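Long-range contact in GGDEF family protein (Vibrio cholerae, PDB 5GZS), which probably acts as a membrane diguanylate cyclase whose periplasmic portion, built from solute-binding-protein-like domains, binds arginine: residues 4-18 with 30-43. Numbering follows the deposited sequence.
With ARG (arginine), chain B.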
loop_
_atom_site.group_PDB
_atom_site.type_symbol
_atom_site.label_atom_id
_atom_site.label_comp_id
_atom_site.label_asym_id
_atom_site.label_seq_id
_atom_site.Cartn_x
_atom_site.Cartn_y
_atom_site.Cartn_z
ATOM N N THR A 4 -27.148 48.198 4.788
ATOM C CA THR A 4 -27.764 46.878 4.713
ATOM C C THR A 4 -27.089 45.898 5.665
ATOM O O THR A 4 -26.465 46.302 6.647
ATOM C CB THR A 4 -27.710 46.311 3.282
ATOM O OG1 THR A 4 -28.494 45.114 3.209
ATOM C CG2 THR A 4 -26.274 45.995 2.889
ATOM N N THR A 5 -27.216 44.609 5.368
ATOM C CA THR A 5 -26.618 43.569 6.196
ATOM C C THR A 5 -26.471 42.264 5.420
ATOM O O THR A 5 -27.420 41.793 4.794
ATOM C CB THR A 5 -27.452 43.310 7.465
ATOM O OG1 THR A 5 -27.591 44.527 8.206
ATOM C CG2 THR A 5 -26.779 42.263 8.339
ATOM N N TYR A 6 -25.275 41.686 5.467
ATOM C CA TYR A 6 -25.001 40.432 4.767
ATOM C C TYR A 6 -25.190 39.247 5.691
ATOM O O TYR A 6 -24.544 39.158 6.737
ATOM C CB TYR A 6 -23.584 40.419 4.193
ATOM C CG TYR A 6 -23.326 41.530 3.214
ATOM C CD1 TYR A 6 -23.587 41.358 1.868
ATOM C CD2 TYR A 6 -22.831 42.762 3.640
ATOM C CE1 TYR A 6 -23.357 42.382 0.959
ATOM C CE2 TYR A 6 -22.600 43.793 2.739
ATOM C CZ TYR A 6 -22.860 43.595 1.401
ATOM O OH TYR A 6 -22.633 44.606 0.496
ATOM N N LYS A 7 -26.079 38.335 5.300
ATOM C CA LYS A 7 -26.376 37.165 6.103
ATOM C C LYS A 7 -25.454 36.021 5.724
ATOM O O LYS A 7 -25.505 35.517 4.600
ATOM C CB LYS A 7 -27.824 36.750 5.911
ATOM C CG LYS A 7 -28.816 37.861 6.110
ATOM C CD LYS A 7 -29.128 38.132 7.567
ATOM C CE LYS A 7 -30.286 39.134 7.647
ATOM N NZ LYS A 7 -30.824 39.337 9.018
ATOM N N VAL A 8 -24.590 35.614 6.643
ATOM C CA VAL A 8 -23.728 34.477 6.349
ATOM C C VAL A 8 -24.083 33.291 7.251
ATOM O O VAL A 8 -24.301 33.434 8.463
ATOM C CB VAL A 8 -22.236 34.855 6.458
ATOM C CG1 VAL A 8 -22.088 36.362 6.697
ATOM C CG2 VAL A 8 -21.518 34.031 7.512
ATOM N N ALA A 9 -24.182 32.128 6.613
ATOM C CA ALA A 9 -24.712 30.918 7.227
ATOM C C ALA A 9 -23.703 30.222 8.113
ATOM O O ALA A 9 -22.508 30.208 7.799
ATOM C CB ALA A 9 -25.194 29.952 6.141
ATOM N N THR A 10 -24.184 29.622 9.190
ATOM C CA THR A 10 -23.363 28.759 10.020
ATOM C C THR A 10 -24.055 27.506 10.547
ATOM O O THR A 10 -25.210 27.527 10.890
ATOM C CB THR A 10 -22.760 29.497 11.213
ATOM O OG1 THR A 10 -23.776 29.847 12.135
ATOM C CG2 THR A 10 -22.095 30.723 10.767
ATOM N N GLU A 11 -23.293 26.419 10.628
ATOM C CA GLU A 11 -23.788 25.160 11.174
ATOM C C GLU A 11 -22.939 24.707 12.362
ATOM O O GLU A 11 -21.746 24.438 12.218
ATOM C CB GLU A 11 -23.806 24.077 10.094
ATOM C CG GLU A 11 -24.755 22.927 10.386
ATOM C CD GLU A 11 -24.153 21.576 10.053
ATOM O OE1 GLU A 11 -24.570 20.570 10.666
ATOM O OE2 GLU A 11 -23.262 21.519 9.179
ATOM N N ALA A 12 -23.564 24.625 13.532
ATOM C CA ALA A 12 -22.893 24.224 14.737
ATOM C C ALA A 12 -21.752 25.186 15.016
ATOM O O ALA A 12 -21.894 26.352 14.817
ATOM C CB ALA A 12 -22.391 22.810 14.597
ATOM N N ASP A 13 -20.640 24.689 15.521
ATOM C CA ASP A 13 -19.492 25.505 15.866
ATOM C C ASP A 13 -18.694 25.771 14.627
ATOM O O ASP A 13 -17.809 25.036 14.300
ATOM C CB ASP A 13 -18.621 24.778 16.865
ATOM C CG ASP A 13 -17.591 25.646 17.468
ATOM O OD1 ASP A 13 -17.811 26.829 17.579
ATOM O OD2 ASP A 13 -16.553 25.153 17.865
ATOM N N ASP A 14 -19.021 26.836 13.931
ATOM C CA ASP A 14 -18.435 27.096 12.645
ATOM C C ASP A 14 -17.306 28.061 12.804
ATOM O O ASP A 14 -17.424 29.202 12.484
ATOM C CB ASP A 14 -19.493 27.640 11.725
ATOM C CG ASP A 14 -19.204 27.376 10.315
ATOM O OD1 ASP A 14 -18.042 27.366 9.957
ATOM O OD2 ASP A 14 -20.142 27.212 9.552
ATOM N N VAL A 15 -16.201 27.572 13.315
ATOM C CA VAL A 15 -15.149 28.415 13.726
ATOM C C VAL A 15 -14.455 29.041 12.543
ATOM O O VAL A 15 -13.985 30.131 12.628
ATOM C CB VAL A 15 -14.207 27.663 14.666
ATOM C CG1 VAL A 15 -13.931 26.302 14.141
ATOM C CG2 VAL A 15 -12.930 28.408 14.891
ATOM N N VAL A 16 -14.419 28.353 11.424
ATOM C CA VAL A 16 -13.743 28.932 10.266
ATOM C C VAL A 16 -14.591 30.026 9.618
ATOM O O VAL A 16 -14.052 30.970 9.032
ATOM C CB VAL A 16 -13.372 27.846 9.224
ATOM C CG1 VAL A 16 -12.781 28.449 7.973
ATOM C CG2 VAL A 16 -12.380 26.852 9.823
ATOM N N THR A 17 -15.908 29.934 9.754
ATOM C CA THR A 17 -16.776 30.945 9.159
ATOM C C THR A 17 -16.691 32.229 9.970
ATOM O O THR A 17 -16.653 33.336 9.423
ATOM C CB THR A 17 -18.245 30.462 9.075
ATOM O OG1 THR A 17 -18.318 29.289 8.255
ATOM C CG2 THR A 17 -19.141 31.534 8.469
ATOM N N ARG A 18 -16.648 32.062 11.285
ATOM C CA ARG A 18 -16.419 33.158 12.212
ATOM C C ARG A 18 -15.063 33.816 11.998
ATOM O O ARG A 18 -14.993 35.045 11.826
ATOM C CB ARG A 18 -16.531 32.660 13.638
ATOM C CG ARG A 18 -17.932 32.606 14.109
ATOM C CD ARG A 18 -18.176 31.412 14.946
ATOM N NE ARG A 18 -17.128 31.134 15.919
ATOM C CZ ARG A 18 -16.979 29.922 16.450
ATOM N NH1 ARG A 18 -17.794 28.945 16.047
ATOM N NH2 ARG A 18 -16.019 29.673 17.338
ATOM N N LEU A 30 -17.652 45.726 6.776
ATOM C CA LEU A 30 -18.945 45.147 6.385
ATOM C C LEU A 30 -19.757 44.733 7.603
ATOM O O LEU A 30 -19.210 44.230 8.577
ATOM C CB LEU A 30 -18.757 43.925 5.478
ATOM C CG LEU A 30 -17.851 44.080 4.258
ATOM C CD1 LEU A 30 -17.565 42.733 3.638
ATOM C CD2 LEU A 30 -18.488 44.995 3.244
ATOM N N GLU A 31 -21.070 44.928 7.527
ATOM C CA GLU A 31 -21.984 44.466 8.553
ATOM C C GLU A 31 -22.307 43.034 8.290
ATOM O O GLU A 31 -23.062 42.725 7.377
ATOM C CB GLU A 31 -23.260 45.308 8.581
ATOM C CG GLU A 31 -23.021 46.703 9.082
ATOM C CD GLU A 31 -22.351 46.718 10.454
ATOM O OE1 GLU A 31 -22.544 45.762 11.238
ATOM O OE2 GLU A 31 -21.622 47.690 10.747
ATOM N N ILE A 32 -21.721 42.151 9.080
ATOM C CA ILE A 32 -21.996 40.740 8.941
ATOM C C ILE A 32 -23.051 40.373 9.954
ATOM O O ILE A 32 -23.139 40.979 11.019
ATOM C CB ILE A 32 -20.708 39.879 9.133
ATOM C CG1 ILE A 32 -19.794 40.016 7.909
ATOM C CG2 ILE A 32 -21.029 38.420 9.375
ATOM C CD1 ILE A 32 -20.539 40.183 6.580
ATOM N N GLU A 33 -23.884 39.408 9.589
ATOM C CA GLU A 33 -24.837 38.803 10.498
ATOM C C GLU A 33 -24.830 37.285 10.366
ATOM O O GLU A 33 -25.276 36.755 9.350
ATOM C CB GLU A 33 -26.235 39.328 10.216
ATOM C CG GLU A 33 -27.302 38.634 11.022
ATOM C CD GLU A 33 -28.619 39.360 10.966
ATOM O OE1 GLU A 33 -28.695 40.405 10.274
ATOM O OE2 GLU A 33 -29.580 38.896 11.623
ATOM N N TYR A 34 -24.356 36.581 11.383
ATOM C CA TYR A 34 -24.353 35.126 11.295
ATOM C C TYR A 34 -25.759 34.566 11.516
ATOM O O TYR A 34 -26.536 35.073 12.339
ATOM C CB TYR A 34 -23.353 34.515 12.281
ATOM C CG TYR A 34 -21.941 34.938 11.979
ATOM C CD1 TYR A 34 -21.255 34.410 10.910
ATOM C CD2 TYR A 34 -21.313 35.910 12.743
ATOM C CE1 TYR A 34 -19.979 34.815 10.616
ATOM C CE2 TYR A 34 -20.047 36.327 12.458
ATOM C CZ TYR A 34 -19.370 35.778 11.394
ATOM O OH TYR A 34 -18.077 36.200 11.114
ATOM N N VAL A 35 -26.081 33.523 10.757
ATOM C CA VAL A 35 -27.357 32.826 10.893
ATOM C C VAL A 35 -27.148 31.327 11.129
ATOM O O VAL A 35 -26.655 30.627 10.242
ATOM C CB VAL A 35 -28.223 33.070 9.641
ATOM C CG1 VAL A 35 -29.522 32.303 9.703
ATOM C CG2 VAL A 35 -28.503 34.554 9.509
ATOM N N ASN A 36 -27.482 30.835 12.327
ATOM C CA ASN A 36 -27.359 29.394 12.607
ATOM C C ASN A 36 -28.361 28.596 11.784
ATOM O O ASN A 36 -29.554 28.906 11.771
ATOM C CB ASN A 36 -27.564 29.093 14.098
ATOM C CG ASN A 36 -27.144 27.644 14.489
ATOM O OD1 ASN A 36 -27.264 26.705 13.699
ATOM N ND2 ASN A 36 -26.655 27.477 15.721
ATOM N N TYR A 37 -27.869 27.586 11.076
ATOM C CA TYR A 37 -28.739 26.621 10.409
ATOM C C TYR A 37 -28.543 25.273 11.066
ATOM O O TYR A 37 -27.414 24.839 11.292
ATOM C CB TYR A 37 -28.436 26.541 8.920
ATOM C CG TYR A 37 -28.954 27.722 8.146
ATOM C CD1 TYR A 37 -30.248 27.723 7.642
ATOM C CD2 TYR A 37 -28.159 28.849 7.929
ATOM C CE1 TYR A 37 -30.739 28.813 6.931
ATOM C CE2 TYR A 37 -28.640 29.937 7.221
ATOM C CZ TYR A 37 -29.936 29.907 6.726
ATOM O OH TYR A 37 -30.438 30.963 6.019
ATOM N N PRO A 38 -29.639 24.589 11.381
ATOM C CA PRO A 38 -29.497 23.319 12.110
ATOM C C PRO A 38 -28.830 22.206 11.287
ATOM O O PRO A 38 -28.406 21.196 11.865
ATOM C CB PRO A 38 -30.938 22.957 12.456
ATOM C CG PRO A 38 -31.761 23.660 11.411
ATOM C CD PRO A 38 -31.041 24.921 11.078
ATOM N N SER A 39 -28.733 22.387 9.970
ATOM C CA SER A 39 -28.102 21.393 9.099
ATOM C C SER A 39 -27.389 22.005 7.893
ATOM O O SER A 39 -27.770 23.068 7.375
ATOM C CB SER A 39 -29.145 20.382 8.614
ATOM O OG SER A 39 -28.742 19.761 7.401
ATOM N N PHE A 40 -26.360 21.316 7.431
ATOM C CA PHE A 40 -25.571 21.800 6.308
ATOM C C PHE A 40 -26.391 21.907 5.027
ATOM O O PHE A 40 -26.132 22.748 4.168
ATOM C CB PHE A 40 -24.375 20.885 6.078
ATOM C CG PHE A 40 -23.760 21.015 4.719
ATOM C CD1 PHE A 40 -22.849 22.019 4.453
ATOM C CD2 PHE A 40 -24.081 20.125 3.716
ATOM C CE1 PHE A 40 -22.275 22.125 3.223
ATOM C CE2 PHE A 40 -23.510 20.229 2.473
ATOM C CZ PHE A 40 -22.600 21.228 2.230
ATOM N N ASN A 41 -27.376 21.045 4.877
ATOM C CA ASN A 41 -28.157 21.090 3.662
ATOM C C ASN A 41 -29.207 22.201 3.749
ATOM O O ASN A 41 -29.554 22.809 2.729
ATOM C CB ASN A 41 -28.748 19.718 3.414
ATOM C CG ASN A 41 -29.570 19.625 2.135
ATOM O OD1 ASN A 41 -30.767 19.931 2.133
ATOM N ND2 ASN A 41 -28.941 19.174 1.050
ATOM N N ASP A 42 -29.663 22.498 4.971
ATOM C CA ASP A 42 -30.398 23.742 5.245
ATOM C C ASP A 42 -29.612 24.954 4.750
ATOM O O ASP A 42 -30.187 25.862 4.171
ATOM C CB ASP A 42 -30.680 23.914 6.743
ATOM C CG ASP A 42 -31.901 23.153 7.208
ATOM O OD1 ASP A 42 -32.400 22.280 6.464
ATOM O OD2 ASP A 42 -32.358 23.427 8.338
ATOM N N ILE A 43 -28.301 24.971 5.007
ATOM C CA ILE A 43 -27.461 26.084 4.584
ATOM C C ILE A 43 -27.491 26.199 3.059
ATOM O O ILE A 43 -27.754 27.276 2.527
ATOM C CB ILE A 43 -25.985 25.946 5.094
ATOM C CG1 ILE A 43 -25.890 26.304 6.576
ATOM C CG2 ILE A 43 -25.057 26.826 4.296
ATOM C CD1 ILE A 43 -24.494 26.224 7.135
HETATM N N ARG B . -17.182 20.830 2.374
HETATM C CA ARG B . -18.061 19.677 2.246
HETATM C C ARG B . -19.229 19.988 1.317
HETATM O O ARG B . -19.832 19.096 0.723
HETATM C CB ARG B . -18.571 19.247 3.609
HETATM C CG ARG B . -19.442 20.278 4.300
HETATM C CD ARG B . -19.593 19.877 5.752
HETATM N NE ARG B . -20.493 20.752 6.471
HETATM C CZ ARG B . -20.180 21.980 6.860
HETATM N NH1 ARG B . -18.983 22.489 6.585
HETATM N NH2 ARG B . -21.076 22.701 7.512
HETATM O OXT ARG B . -19.598 21.143 1.140
HETATM O O HOH W 1 -25.564 20.174 13.027
#
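Tyr34 lies alongside Val8 on the neighbouring strand, its CD1 3.4 Å from Val8 CG2, while Thr10 CG2 approaches the same ring obliquely. With CG anti to its carbonyl carbon (chi1 -62°), the ring reaches helix 15-28, where Arg18 CG lies over one face and the hydroxyl OH is hydrogen-bonded to Asp22 OD1. On the face of the sheet that bears Lys7 and Ala9, Glu33 extends beside Lys7, and Lys7 NZ forms a salt bridge with Glu33 OE1 at 2.7 Å, arriving from above the carboxylate plane. Ala9 CB packs 3.6 Å from both Tyr37 CE2 and Ile43 CG2. Six backbone hydrogen bonds join the parallel strands, from Tyr6 N to Glu31 O through to the nearly straight Tyr37 N to Thr10 O (2.7 Å, 173° at the hydrogen). Buried Glu11 crosses Phe40 at about a right angle. Glu11 OE2 accepts from NH2 of the bound arginine at 3.0 Å, and a water links Glu11 OE1 to Pro38 O; Phe40 offers a ring face to the ligand's CG. Strands 6-10 and 32-36, joined through helix 15-28, form a beta-alpha-beta unit whose C-terminal strand ends lead into the ligand pocket, as in periplasmic solute-binding proteins.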